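Long-range contact in secreted effector protein sseI (Salmonella enterica subsp. enterica serovar Typhimurium, PDB 4G2B), which is a secreted Salmonella virulence effector whose papain-like fold suggests cysteine-hydrolase activity, probably exerted on targets inside host cells: residues Arg130-Tyr135 and Thr167-Phe172. Residues are numbered along the deposited sequence; the frame is centred on the assembly and turned at random.
Sequences RKLIYY and TSPRWF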
loop_
_atom_site.group_PDB
_atom_site.type_symbol
_atom_site.label_atom_id
_atom_site.label_comp_id
_atom_site.label_asym_id
_atom_site.label_seq_id
_atom_site.Cartn_x
_atom_site.Cartn_y
_atom_site.Cartn_z
ATOM N N ARG A 130 6.821 12.305 -1.075
ATOM C CA ARG A 130 7.700 12.894 -0.112
ATOM C C ARG A 130 7.053 13.566 1.105
ATOM O O ARG A 130 7.753 14.282 1.824
ATOM C CB ARG A 130 8.669 13.880 -0.799
ATOM C CG ARG A 130 8.036 14.879 -1.805
ATOM C CD ARG A 130 9.078 15.621 -2.736
ATOM N NE ARG A 130 10.264 14.801 -3.062
ATOM C CZ ARG A 130 10.288 13.771 -3.921
ATOM N NH1 ARG A 130 9.184 13.417 -4.594
ATOM N NH2 ARG A 130 11.433 13.101 -4.124
ATOM N N LYS A 131 5.766 13.365 1.360
ATOM C CA LYS A 131 5.233 13.881 2.628
ATOM C C LYS A 131 5.475 12.815 3.730
ATOM O O LYS A 131 5.441 11.616 3.464
ATOM C CB LYS A 131 3.772 14.274 2.523
ATOM C CG LYS A 131 3.532 15.584 1.731
ATOM C CD LYS A 131 2.163 15.596 1.132
ATOM C CE LYS A 131 1.866 16.798 0.217
ATOM N NZ LYS A 131 0.853 17.666 0.795
ATOM N N LEU A 132 5.794 13.313 4.922
ATOM C CA LEU A 132 5.851 12.555 6.143
ATOM C C LEU A 132 4.452 12.436 6.737
ATOM O O LEU A 132 3.778 13.443 6.970
ATOM C CB LEU A 132 6.728 13.274 7.126
ATOM C CG LEU A 132 6.775 12.694 8.533
ATOM C CD1 LEU A 132 7.242 11.177 8.592
ATOM C CD2 LEU A 132 7.697 13.573 9.389
ATOM N N ILE A 133 4.004 11.200 6.947
ATOM C CA ILE A 133 2.648 10.918 7.413
ATOM C C ILE A 133 2.731 9.960 8.581
ATOM O O ILE A 133 3.378 8.894 8.539
ATOM C CB ILE A 133 1.743 10.319 6.353
ATOM C CG1 ILE A 133 1.728 11.256 5.139
ATOM C CG2 ILE A 133 0.353 10.099 6.895
ATOM C CD1 ILE A 133 1.028 10.695 3.909
ATOM N N TYR A 134 2.084 10.361 9.649
ATOM C CA TYR A 134 2.109 9.550 10.827
ATOM C C TYR A 134 0.867 9.830 11.610
ATOM O O TYR A 134 0.189 10.868 11.408
ATOM C CB TYR A 134 3.436 9.734 11.601
ATOM C CG TYR A 134 3.688 11.060 12.227
ATOM C CD1 TYR A 134 2.931 11.491 13.345
ATOM C CD2 TYR A 134 4.701 11.884 11.760
ATOM C CE1 TYR A 134 3.182 12.749 13.936
ATOM C CE2 TYR A 134 4.947 13.127 12.329
ATOM C CZ TYR A 134 4.191 13.562 13.410
ATOM O OH TYR A 134 4.509 14.798 13.960
ATOM N N TYR A 135 0.513 8.862 12.436
ATOM C CA TYR A 135 -0.724 8.917 13.173
ATOM C C TYR A 135 -0.605 8.265 14.530
ATOM O O TYR A 135 0.373 7.597 14.820
ATOM C CB TYR A 135 -1.854 8.236 12.407
ATOM C CG TYR A 135 -1.705 6.733 12.213
ATOM C CD1 TYR A 135 -2.040 5.832 13.222
ATOM C CD2 TYR A 135 -1.193 6.206 11.031
ATOM C CE1 TYR A 135 -1.897 4.504 13.046
ATOM C CE2 TYR A 135 -1.077 4.847 10.875
ATOM C CZ TYR A 135 -1.433 4.010 11.843
ATOM O OH TYR A 135 -1.305 2.633 11.634
ATOM N N THR A 167 4.457 6.976 6.245
ATOM C CA THR A 167 5.649 7.220 5.411
ATOM C C THR A 167 6.791 7.602 6.290
ATOM O O THR A 167 6.601 7.865 7.463
ATOM C CB THR A 167 5.454 8.284 4.383
ATOM O OG1 THR A 167 5.366 9.580 5.003
ATOM C CG2 THR A 167 4.210 7.999 3.563
ATOM N N SER A 168 7.995 7.535 5.739
ATOM C CA SER A 168 9.159 8.009 6.406
ATOM C C SER A 168 10.138 8.331 5.335
ATOM O O SER A 168 11.047 7.543 5.065
ATOM C CB SER A 168 9.757 6.990 7.324
ATOM O OG SER A 168 10.693 7.667 8.131
ATOM N N PRO A 169 9.923 9.456 4.692
ATOM C CA PRO A 169 10.677 9.793 3.527
ATOM C C PRO A 169 12.120 10.090 3.844
ATOM O O PRO A 169 12.492 10.395 4.990
ATOM C CB PRO A 169 9.979 11.030 2.973
ATOM C CG PRO A 169 9.182 11.618 4.174
ATOM C CD PRO A 169 9.058 10.539 5.182
ATOM N N ARG A 170 12.928 9.969 2.787
ATOM C CA ARG A 170 14.382 10.121 2.873
ATOM C C ARG A 170 14.814 11.359 3.709
ATOM O O ARG A 170 15.608 11.234 4.696
ATOM C CB ARG A 170 14.973 10.176 1.454
ATOM C CG ARG A 170 16.425 10.077 1.434
ATOM C CD ARG A 170 16.918 10.135 -0.004
ATOM N NE ARG A 170 17.910 9.086 -0.240
ATOM C CZ ARG A 170 18.635 8.970 -1.355
ATOM N NH1 ARG A 170 18.484 9.842 -2.369
ATOM N NH2 ARG A 170 19.509 7.967 -1.466
ATOM N N TRP A 171 14.239 12.500 3.353
ATOM C CA TRP A 171 14.486 13.781 4.056
ATOM C C TRP A 171 14.185 13.776 5.568
ATOM O O TRP A 171 14.844 14.485 6.365
ATOM C CB TRP A 171 13.703 14.924 3.419
ATOM C CG TRP A 171 12.186 14.970 3.660
ATOM C CD1 TRP A 171 11.225 14.656 2.743
ATOM C CD2 TRP A 171 11.467 15.452 4.833
ATOM N NE1 TRP A 171 9.962 14.874 3.266
ATOM C CE2 TRP A 171 10.077 15.341 4.548
ATOM C CE3 TRP A 171 11.855 15.916 6.099
ATOM C CZ2 TRP A 171 9.077 15.716 5.470
ATOM C CZ3 TRP A 171 10.853 16.264 7.033
ATOM C CH2 TRP A 171 9.481 16.154 6.711
ATOM N N PHE A 172 13.160 13.033 5.962
ATOM C CA PHE A 172 12.844 12.939 7.367
ATOM C C PHE A 172 13.864 12.060 8.072
ATOM O O PHE A 172 14.240 12.336 9.207
ATOM C CB PHE A 172 11.413 12.413 7.597
ATOM C CG PHE A 172 11.086 12.256 9.029
ATOM C CD1 PHE A 172 11.113 13.365 9.868
ATOM C CD2 PHE A 172 10.793 11.019 9.549
ATOM C CE1 PHE A 172 10.837 13.229 11.210
ATOM C CE2 PHE A 172 10.507 10.860 10.868
ATOM C CZ PHE A 172 10.540 11.948 11.723
#
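The hydroxyl OG1 of Thr167 is gripped by two backbone groups where strand 132-138 begins: it donates to Lys131 O at 2.6 Å, in the carbonyl plane and on a lone pair, and accepts from Ile133 N at 2.9 Å, with a bent N-H...O angle of 132°. Threonine suits the place because one short hydroxyl both gives and takes, standing in for a backbone C=O and N-H. Its chi1 of 71° sets OG1 between the backbone N and the carbonyl carbon, leaving CG2 to lie near Ile133 CD1. The backbone of Thr167 and Ile133 adds a further link, Thr167 N donating to Ile133 O at 3.2 Å and almost straight (169°). The pairing thus carries on past strand 164-165, an outermost strand of the chain's antiparallel sheet in this papain-like fold, just where the chain leaves for helix 170-175. Pro169, whose nitrogen has no hydrogen to satisfy, occupies the N-cap position before that helix and lays its CD 3.9 Å from Leu132 CD1. Leu132 drives its branched end at Phe172, CD2 sitting 3.6 Å from the ring centroid in a CH-pi contact over the face, while its CB rests 3.8 Å from Trp171 CZ2. Phe165 of strand 164-165 also packs against Leu132 and Phe172. From the helix's first turn Trp171, whose indole pairs a broad apolar surface with one N-H, reaches back through NE1 to Arg130 O at 2.7 Å, that oxygen lying practically in the indole plane.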